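Local coordinates for protein cytosolic acyl coenzyme A thioester hydrolase (Mus musculus, PDB 2V1O) that hydrolyses fatty acyl-CoAs, preferentially palmitoyl-CoA, to free fatty acids and coenzyme A, the deposited chain being its N-terminal hotdog domain, at residues 61-64 with 65-68; 141-144 with 145-149. All coordinates share one frame; numbering follows the deposited sequence.

In the fold
Both contacts are local, yet each touches a coenzyme A, on opposite sides of the chain's centre. Contact 1 comes first along the chain, at the turn that joins strand 46-57 to strand 67-77 of the antiparallel sheet; contact 2 is the C-terminal end of helix 130-146 and the residues just after it. Their centres lie 36 Å apart, and the nearest atoms are about 26 Å apart. Pro61 of contact 1 adjoins the pantetheine arm of one coenzyme A, whereas 141-149 grip the adenosine end of another. Arg147 of the fourth subunit also binds the coenzyme A beside Pro61, so each ligand site is built from two subunits.

Contact 1: 61-64 with 65-68; sequences PMCI and GEVA. With COA (coenzyme A), chain J.
A type II beta turn from Cys63 to Glu66 leads into strand 67-77 of the hotdog sheet, and the Glu66 side chain folds back over it. The turn is closed by Glu66 N, which donates to Cys63 O at 3.1 Å. In return Cys63 N donates to Glu66 OE1 at 2.9 Å, reaching that oxygen from above the carboxylate plane, 53° out of it. With CG anti to the carbonyl carbon (chi1 -64°) and the chain extended beyond it, Glu66 spans the distance back to residue 63. A water donates to the same OE1 and also to Pro61 O, 2.7 Å from it, while OE2 accepts from Asn92. Gly65 sits at the third position of the turn with a positive phi of 95°, the place where type II turns commonly carry glycine. Met62 runs obliquely across Glu66, its CG 3.6 Å from OE1; the chain then bends at its last torsion, and SD rests 3.8 Å from Ala68 CB. Met62 also packs on Ile22 and Ala68 on Met25, both of helix 19-38. Pro61, whose CA lies 3.4 Å from O5P of the pantetheine arm, lines the coenzyme A pocket. Because OE1 takes up both a backbone N-H and a water, and OE2 an amide N-H, the buried carboxylate is tied to the backbone of residues 61-63, and these donors would probably stabilise its charged form.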
ATOM      1  N   PRO A  61     -11.880   8.441  19.626  1.00 18.15           N
ATOM      2  CA  PRO A  61     -11.755   8.034  18.236  1.00 17.93           C
ATOM      3  C   PRO A  61     -11.011   9.072  17.401  1.00 17.85           C
ATOM      4  O   PRO A  61     -10.874  10.235  17.807  1.00 17.03           O
ATOM      5  CB  PRO A  61     -13.210   7.917  17.777  1.00 18.22           C
ATOM      6  CG  PRO A  61     -13.947   8.863  18.637  1.00 18.84           C
ATOM      7  CD  PRO A  61     -13.275   8.788  19.970  1.00 18.54           C
ATOM      8  N   MET A  62     -10.515   8.626  16.256  1.00 17.67           N
ATOM      9  CA  MET A  62      -9.950   9.510  15.259  1.00 18.35           C
ATOM     10  C   MET A  62     -10.733   9.260  13.981  1.00 17.76           C
ATOM     11  O   MET A  62     -11.265   8.163  13.776  1.00 17.49           O
ATOM     12  CB  MET A  62      -8.476   9.187  15.053  1.00 18.11           C
ATOM     13  CG  MET A  62      -7.675  10.280  14.360  1.00 19.59           C
ATOM     14  SD  MET A  62      -5.922   9.862  14.340  1.00 20.97           S
ATOM     15  CE  MET A  62      -5.600   9.543  16.062  1.00 19.45           C
ATOM     16  N   CYS A  63     -10.808  10.273  13.126  1.00 17.18           N
ATOM     17  CA  CYS A  63     -11.625  10.190  11.926  1.00 17.48           C
ATOM     18  C   CYS A  63     -10.784  10.377  10.684  1.00 16.55           C
ATOM     19  O   CYS A  63      -9.711  10.983  10.739  1.00 16.21           O
ATOM     20  CB  CYS A  63     -12.730  11.253  11.961  1.00 17.81           C
ATOM     21  SG  CYS A  63     -13.852  11.074  13.338  1.00 22.42           S
ATOM     22  N   ILE A  64     -11.280   9.858   9.563  1.00 15.67           N
ATOM     23  CA  ILE A  64     -10.713  10.156   8.257  1.00 15.12           C
ATOM     24  C   ILE A  64     -10.573  11.669   8.135  1.00 14.59           C
ATOM     25  O   ILE A  64     -11.507  12.420   8.457  1.00 14.35           O
ATOM     26  CB  ILE A  64     -11.620   9.629   7.103  1.00 14.92           C
ATOM     27  CG1 ILE A  64     -11.672   8.099   7.107  1.00 15.51           C
ATOM     28  CG2 ILE A  64     -11.126  10.125   5.749  1.00 15.47           C
ATOM     29  CD1 ILE A  64     -12.886   7.531   6.347  1.00 15.19           C
ATOM     30  N   GLY A  65      -9.394  12.107   7.701  1.00 14.47           N
ATOM     31  CA  GLY A  65      -9.155  13.514   7.423  1.00 14.38           C
ATOM     32  C   GLY A  65      -8.525  14.259   8.584  1.00 13.97           C
ATOM     33  O   GLY A  65      -8.042  15.373   8.414  1.00 13.90           O
ATOM     34  N   GLU A  66      -8.550  13.654   9.769  1.00 13.95           N
ATOM     35  CA  GLU A  66      -7.821  14.207  10.917  1.00 14.16           C
ATOM     36  C   GLU A  66      -6.344  13.832  10.812  1.00 13.47           C
ATOM     37  O   GLU A  66      -5.991  12.869  10.121  1.00 13.36           O
ATOM     38  CB  GLU A  66      -8.449  13.756  12.242  1.00 14.25           C
ATOM     39  CG  GLU A  66      -9.870  14.290  12.397  1.00 15.27           C
ATOM     40  CD  GLU A  66     -10.546  13.921  13.706  1.00 16.25           C
ATOM     41  OE1 GLU A  66     -10.217  12.871  14.305  1.00 16.28           O
ATOM     42  OE2 GLU A  66     -11.435  14.696  14.124  1.00 18.26           O
ATOM     43  N   VAL A  67      -5.491  14.618  11.469  1.00 12.82           N
ATOM     44  CA  VAL A  67      -4.050  14.406  11.423  1.00 12.29           C
ATOM     45  C   VAL A  67      -3.620  13.729  12.715  1.00 12.09           C
ATOM     46  O   VAL A  67      -3.855  14.251  13.808  1.00 11.91           O
ATOM     47  CB  VAL A  67      -3.253  15.725  11.250  1.00 12.37           C
ATOM     48  CG1 VAL A  67      -1.743  15.460  11.389  1.00 11.72           C
ATOM     49  CG2 VAL A  67      -3.577  16.399   9.906  1.00 12.85           C
ATOM     50  N   ALA A  68      -3.004  12.561  12.569  1.00 11.73           N
ATOM     51  CA  ALA A  68      -2.396  11.846  13.682  1.00 11.69           C
ATOM     52  C   ALA A  68      -0.999  12.412  13.940  1.00 12.04           C
ATOM     53  O   ALA A  68      -0.158  12.432  13.041  1.00 12.02           O
ATOM     54  CB  ALA A  68      -2.317  10.376  13.359  1.00 12.19           C
TER
HETATM   55  N1A COA J1162     -10.546  -0.926  28.387  1.00 25.20           N
HETATM   56  C2A COA J1162     -11.514  -1.899  28.544  1.00 25.76           C
HETATM   57  N3A COA J1162     -12.840  -1.531  28.681  1.00 24.98           N
HETATM   58  C4A COA J1162     -13.194  -0.214  28.659  1.00 25.67           C
HETATM   59  C5A COA J1162     -12.235   0.784  28.496  1.00 25.51           C
HETATM   60  C6A COA J1162     -10.895   0.419  28.354  1.00 25.97           C
HETATM   61  N6A COA J1162      -9.965   1.342  28.098  1.00 25.25           N
HETATM   62  N7A COA J1162     -12.867   1.985  28.517  1.00 26.23           N
HETATM   63  C8A COA J1162     -14.191   1.769  28.685  1.00 25.92           C
HETATM   64  N9A COA J1162     -14.408   0.412  28.784  1.00 25.47           N
HETATM   65  C1B COA J1162     -15.715  -0.266  28.760  1.00 24.13           C
HETATM   66  C2B COA J1162     -16.491  -0.050  30.052  1.00 24.50           C
HETATM   67  O2B COA J1162     -16.048  -0.896  31.087  1.00 24.23           O
HETATM   68  C3B COA J1162     -17.895  -0.366  29.574  1.00 24.30           C
HETATM   69  O3B COA J1162     -18.153  -1.752  29.579  1.00 24.81           O
HETATM   70  P3B COA J1162     -19.003  -2.424  30.768  1.00 25.28           P
HETATM   71  O7A COA J1162     -18.152  -2.391  32.010  1.00 25.06           O
HETATM   72  O8A COA J1162     -20.251  -1.613  30.987  1.00 24.48           O
HETATM   73  O9A COA J1162     -19.357  -3.837  30.383  1.00 26.17           O
HETATM   74  C4B COA J1162     -17.906   0.108  28.127  1.00 24.68           C
HETATM   75  O4B COA J1162     -16.553   0.280  27.766  1.00 24.93           O
HETATM   76  C5B COA J1162     -18.663   1.420  27.959  1.00 26.37           C
HETATM   77  O5B COA J1162     -18.180   2.351  28.907  1.00 26.37           O
HETATM   78  P1A COA J1162     -18.707   3.865  28.908  1.00 27.33           P
HETATM   79  O1A COA J1162     -20.174   3.876  28.597  1.00 28.33           O
HETATM   80  O2A COA J1162     -18.375   4.474  30.246  1.00 28.18           O
HETATM   81  O3A COA J1162     -17.880   4.593  27.732  1.00 28.55           O
HETATM   82  P2A COA J1162     -16.503   5.392  27.947  1.00 29.36           P
HETATM   83  O4A COA J1162     -15.657   4.773  29.035  1.00 28.15           O
HETATM   84  O5A COA J1162     -16.775   6.854  28.211  1.00 29.53           O
HETATM   85  O6A COA J1162     -15.793   5.234  26.512  1.00 29.80           O
HETATM   86  CBP COA J1162     -14.884   4.067  24.617  1.00 26.37           C
HETATM   87  CCP COA J1162     -15.336   3.967  26.072  1.00 27.71           C
HETATM   88  CDP COA J1162     -14.126   2.790  24.239  1.00 27.95           C
HETATM   89  CEP COA J1162     -16.139   4.159  23.754  1.00 26.65           C
HETATM   90  CAP COA J1162     -14.007   5.317  24.432  1.00 24.22           C
HETATM   91  OAP COA J1162     -12.894   5.317  25.299  1.00 24.12           O
HETATM   92  C9P COA J1162     -13.516   5.464  23.019  1.00 23.48           C
HETATM   93  O9P COA J1162     -14.387   5.928  22.032  1.00 23.44           O
HETATM   94  N8P COA J1162     -12.252   5.140  22.768  1.00 22.48           N
HETATM   95  C7P COA J1162     -11.727   5.159  21.417  1.00 22.67           C
HETATM   96  C6P COA J1162     -12.076   3.863  20.693  1.00 21.17           C
HETATM   97  C5P COA J1162     -11.451   3.863  19.322  1.00 22.66           C
HETATM   98  O5P COA J1162     -11.899   4.624  18.439  1.00 22.50           O
HETATM   99  N4P COA J1162     -10.422   3.019  19.147  1.00 21.53           N
HETATM  100  C3P COA J1162      -9.418   3.204  18.108  1.00 24.28           C
HETATM  101  C2P COA J1162      -8.609   4.495  18.292  1.00 26.11           C
HETATM  102  S1P COA J1162      -7.480   4.701  16.897  1.00 30.39           S
HETATM  103  O   HOH W   1     -11.684  12.554  16.640  1.00 34.24           O

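Contact 2: 141-144 with 145-149; sequences EAQK and LERME. With COA (coenzyme A), chain G.
Three successive i to i+4 bonds carry the helix to its end, Leu145 N to Glu141 O, Glu146 N to Ala142 O and Arg147 N to Gln143 O (3.0 Å), before Arg147 leaves helical backbone angles. Its side chain bends at chi3 (-73°) and lays the guanidinium flat over the adenine of coenzyme A, with C4A of the base 3.3 Å above the guanidinium plane, over its centre. Gln143 runs alongside, pointing the same way, and its amide meets the guanidinium at the edge, the two planes 40° apart. This C-terminal end of helix 130-146 thus lines the coenzyme A site, to which Tyr140, Ser78 and, from a neighbouring subunit, Asp57 also contribute hydrogen bonds. Lys144 bends at chi2 (89°) to bring NZ to the 3'-phosphate, 2.7 Å from O7A, and to the ribose hydroxyl O2B at 3.1 Å. Arg147 NH1 donates to the same O2B at 2.8 Å, and one water accepts from both Lys144 NZ and Arg147 NH2. The two cations, with Lys144 NZ 4.4 Å from Arg147 NH1, converge on the ribose and phosphate of the ligand. Glu146 turns instead to a salt bridge with Arg52 on strand 46-57.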
ATOM      1  N   GLU A 141      12.351  -3.034  36.337  1.00 17.42           N
ATOM      2  CA  GLU A 141      12.270  -4.120  37.312  1.00 17.58           C
ATOM      3  C   GLU A 141      10.902  -4.816  37.314  1.00 17.83           C
ATOM      4  O   GLU A 141      10.831  -6.035  37.416  1.00 17.29           O
ATOM      5  CB  GLU A 141      12.612  -3.589  38.704  1.00 17.56           C
ATOM      6  CG  GLU A 141      14.078  -3.185  38.861  1.00 17.05           C
ATOM      7  CD  GLU A 141      14.340  -2.304  40.075  1.00 17.94           C
ATOM      8  OE1 GLU A 141      13.380  -1.773  40.671  1.00 18.64           O
ATOM      9  OE2 GLU A 141      15.517  -2.145  40.441  1.00 18.80           O
ATOM     10  N   ALA A 142       9.829  -4.038  37.179  1.00 18.33           N
ATOM     11  CA  ALA A 142       8.466  -4.581  37.145  1.00 18.83           C
ATOM     12  C   ALA A 142       8.268  -5.580  35.991  1.00 19.34           C
ATOM     13  O   ALA A 142       7.815  -6.715  36.210  1.00 19.39           O
ATOM     14  CB  ALA A 142       7.443  -3.447  37.066  1.00 18.72           C
ATOM     15  N   GLN A 143       8.622  -5.165  34.778  1.00 19.63           N
ATOM     16  CA  GLN A 143       8.466  -6.031  33.606  1.00 20.35           C
ATOM     17  C   GLN A 143       9.453  -7.209  33.614  1.00 20.80           C
ATOM     18  O   GLN A 143       9.096  -8.324  33.235  1.00 20.89           O
ATOM     19  CB  GLN A 143       8.483  -5.234  32.282  1.00 20.49           C
ATOM     20  CG  GLN A 143       9.681  -4.298  32.059  1.00 19.79           C
ATOM     21  CD  GLN A 143      10.842  -4.935  31.297  1.00 20.16           C
ATOM     22  OE1 GLN A 143      11.745  -4.238  30.833  1.00 21.72           O
ATOM     23  NE2 GLN A 143      10.815  -6.242  31.154  1.00 17.68           N
ATOM     24  N   LYS A 144      10.677  -6.961  34.078  1.00 21.59           N
ATOM     25  CA  LYS A 144      11.686  -8.013  34.228  1.00 22.56           C
ATOM     26  C   LYS A 144      11.174  -9.127  35.157  1.00 23.05           C
ATOM     27  O   LYS A 144      11.251 -10.316  34.832  1.00 22.83           O
ATOM     28  CB  LYS A 144      12.992  -7.402  34.764  1.00 22.79           C
ATOM     29  CG  LYS A 144      14.215  -8.307  34.739  1.00 24.23           C
ATOM     30  CD  LYS A 144      14.968  -8.193  33.422  1.00 24.57           C
ATOM     31  CE  LYS A 144      16.304  -8.910  33.513  1.00 24.72           C
ATOM     32  NZ  LYS A 144      16.804  -9.323  32.179  1.00 23.51           N
ATOM     33  N   LEU A 145      10.624  -8.719  36.298  1.00 23.52           N
ATOM     34  CA  LEU A 145      10.086  -9.635  37.298  1.00 24.43           C
ATOM     35  C   LEU A 145       8.868 -10.397  36.772  1.00 24.78           C
ATOM     36  O   LEU A 145       8.758 -11.610  36.964  1.00 24.68           O
ATOM     37  CB  LEU A 145       9.732  -8.857  38.573  1.00 24.13           C
ATOM     38  CG  LEU A 145      10.831  -8.480  39.587  1.00 25.64           C
ATOM     39  CD1 LEU A 145      12.183  -8.094  38.956  1.00 26.29           C
ATOM     40  CD2 LEU A 145      10.340  -7.364  40.517  1.00 26.40           C
ATOM     41  N   GLU A 146       7.971  -9.679  36.096  1.00 25.53           N
ATOM     42  CA  GLU A 146       6.751 -10.262  35.534  1.00 26.61           C
ATOM     43  C   GLU A 146       7.043 -11.349  34.498  1.00 27.22           C
ATOM     44  O   GLU A 146       6.326 -12.349  34.429  1.00 26.98           O
ATOM     45  CB  GLU A 146       5.871  -9.175  34.915  1.00 26.59           C
ATOM     46  CG  GLU A 146       4.463  -9.637  34.574  1.00 27.65           C
ATOM     47  CD  GLU A 146       3.964  -9.039  33.280  1.00 28.92           C
ATOM     48  OE1 GLU A 146       2.963  -8.292  33.324  1.00 30.72           O
ATOM     49  OE2 GLU A 146       4.573  -9.314  32.221  1.00 28.67           O
ATOM     50  N   ARG A 147       8.095 -11.151  33.705  1.00 28.21           N
ATOM     51  CA  ARG A 147       8.507 -12.130  32.691  1.00 29.21           C
ATOM     52  C   ARG A 147       9.091 -13.416  33.306  1.00 30.76           C
ATOM     53  O   ARG A 147       9.714 -14.231  32.618  1.00 31.09           O
ATOM     54  CB  ARG A 147       9.451 -11.491  31.663  1.00 29.16           C
ATOM     55  CG  ARG A 147       8.742 -10.466  30.770  1.00 28.15           C
ATOM     56  CD  ARG A 147       9.625  -9.937  29.653  1.00 27.77           C
ATOM     57  NE  ARG A 147      10.653  -9.018  30.141  1.00 24.96           N
ATOM     58  CZ  ARG A 147      11.955  -9.295  30.192  1.00 24.70           C
ATOM     59  NH1 ARG A 147      12.808  -8.388  30.650  1.00 24.45           N
ATOM     60  NH2 ARG A 147      12.410 -10.470  29.776  1.00 22.59           N
ATOM     61  N   MET A 148       8.865 -13.585  34.605  1.00 32.35           N
ATOM     62  CA  MET A 148       9.154 -14.832  35.314  1.00 33.92           C
ATOM     63  C   MET A 148       7.862 -15.356  35.954  1.00 34.27           C
ATOM     64  O   MET A 148       7.879 -16.329  36.716  1.00 34.52           O
ATOM     65  CB  MET A 148      10.221 -14.604  36.387  1.00 33.96           C
ATOM     66  CG  MET A 148      11.485 -13.909  35.897  1.00 34.30           C
ATOM     67  SD  MET A 148      12.432 -13.245  37.283  1.00 35.71           S
ATOM     68  CE  MET A 148      13.742 -12.385  36.409  1.00 35.07           C
ATOM     69  N   GLU A 149       6.750 -14.701  35.611  1.00 34.93           N
ATOM     70  CA  GLU A 149       5.421 -14.930  36.202  1.00 35.36           C
ATOM     71  C   GLU A 149       5.371 -14.618  37.696  1.00 35.51           C
ATOM     72  O   GLU A 149       5.363 -13.448  38.088  1.00 35.56           O
ATOM     73  CB  GLU A 149       4.894 -16.342  35.905  1.00 35.53           C
ATOM     74  CG  GLU A 149       4.103 -16.455  34.598  1.00 36.44           C
ATOM     75  CD  GLU A 149       4.980 -16.567  33.354  1.00 37.27           C
ATOM     76  OE1 GLU A 149       4.773 -17.524  32.576  1.00 38.02           O
ATOM     77  OE2 GLU A 149       5.864 -15.708  33.145  1.00 37.67           O
TER
HETATM   78  N1A COA G1162      10.239  -7.137  27.254  1.00 21.02           N
HETATM   79  C2A COA G1162      11.219  -6.293  27.723  1.00 21.40           C
HETATM   80  N3A COA G1162      12.530  -6.709  27.719  1.00 21.23           N
HETATM   81  C4A COA G1162      12.841  -7.945  27.248  1.00 20.74           C
HETATM   82  C5A COA G1162      11.870  -8.811  26.761  1.00 21.09           C
HETATM   83  C6A COA G1162      10.550  -8.394  26.765  1.00 20.93           C
HETATM   84  N6A COA G1162       9.580  -9.195  26.330  1.00 21.04           N
HETATM   85  N7A COA G1162      12.483  -9.956  26.366  1.00 21.85           N
HETATM   86  C8A COA G1162      13.808  -9.827  26.594  1.00 21.25           C
HETATM   87  N9A COA G1162      14.035  -8.592  27.136  1.00 21.64           N
HETATM   88  C1B COA G1162      15.321  -7.947  27.405  1.00 21.11           C
HETATM   89  C2B COA G1162      15.982  -8.502  28.658  1.00 22.07           C
HETATM   90  O2B COA G1162      15.421  -7.936  29.821  1.00 21.82           O
HETATM   91  C3B COA G1162      17.436  -8.141  28.398  1.00 21.14           C
HETATM   92  O3B COA G1162      17.738  -6.817  28.800  1.00 22.85           O
HETATM   93  P3B COA G1162      18.565  -6.509  30.151  1.00 22.47           P
HETATM   94  O7A COA G1162      17.692  -6.889  31.301  1.00 22.70           O
HETATM   95  O8A COA G1162      19.818  -7.352  30.146  1.00 23.11           O
HETATM   96  O9A COA G1162      18.888  -5.036  30.190  1.00 22.85           O
HETATM   97  C4B COA G1162      17.548  -8.201  26.875  1.00 21.99           C
HETATM   98  O4B COA G1162      16.229  -8.204  26.362  1.00 22.50           O
HETATM   99  C5B COA G1162      18.306  -9.429  26.380  1.00 22.70           C
HETATM  100  O5B COA G1162      17.830 -10.600  27.005  1.00 24.57           O
HETATM  101  P1A COA G1162      18.358 -12.020  26.481  1.00 26.82           P
HETATM  102  O1A COA G1162      19.827 -11.920  26.177  1.00 27.62           O
HETATM  103  O2A COA G1162      18.017 -13.063  27.522  1.00 25.82           O
HETATM  104  O3A COA G1162      17.570 -12.315  25.109  1.00 26.61           O
HETATM  105  P2A COA G1162      16.163 -13.080  24.998  1.00 27.76           P
HETATM  106  O4A COA G1162      15.251 -12.773  26.160  1.00 26.38           O
HETATM  107  O5A COA G1162      16.354 -14.564  24.782  1.00 27.37           O
HETATM  108  O6A COA G1162      15.585 -12.456  23.638  1.00 27.77           O
HETATM  109  CBP COA G1162      14.575 -10.794  22.230  1.00 25.26           C
HETATM  110  CCP COA G1162      15.123 -11.115  23.621  1.00 26.55           C
HETATM  111  CDP COA G1162      13.811  -9.466  22.299  1.00 26.06           C
HETATM  112  CEP COA G1162      15.782 -10.624  21.307  1.00 26.61           C
HETATM  113  CAP COA G1162      13.666 -11.945  21.779  1.00 24.18           C
HETATM  114  OAP COA G1162      12.597 -12.140  22.684  1.00 22.98           O
HETATM  115  C9P COA G1162      13.118 -11.750  20.385  1.00 22.45           C
HETATM  116  O9P COA G1162      13.950 -11.958  19.283  1.00 22.40           O
HETATM  117  N8P COA G1162      11.847 -11.388  20.280  1.00 21.87           N
HETATM  118  C7P COA G1162      11.256 -10.985  19.016  1.00 22.35           C
HETATM  119  C6P COA G1162      11.619  -9.545  18.653  1.00 20.06           C
HETATM  120  C5P COA G1162      10.945  -9.178  17.349  1.00 20.89           C
HETATM  121  O5P COA G1162      11.356  -9.681  16.288  1.00 19.80           O
HETATM  122  N4P COA G1162       9.927  -8.318  17.428  1.00 21.81           N
HETATM  123  C3P COA G1162       8.889  -8.202  16.406  1.00 25.57           C
HETATM  124  C2P COA G1162       8.044  -9.482  16.225  1.00 25.87           C
HETATM  125  S1P COA G1162       6.907  -9.170  14.857  1.00 33.47           S
HETATM  126  O   HOH W   2      14.839 -11.164  30.974  1.00 33.15           O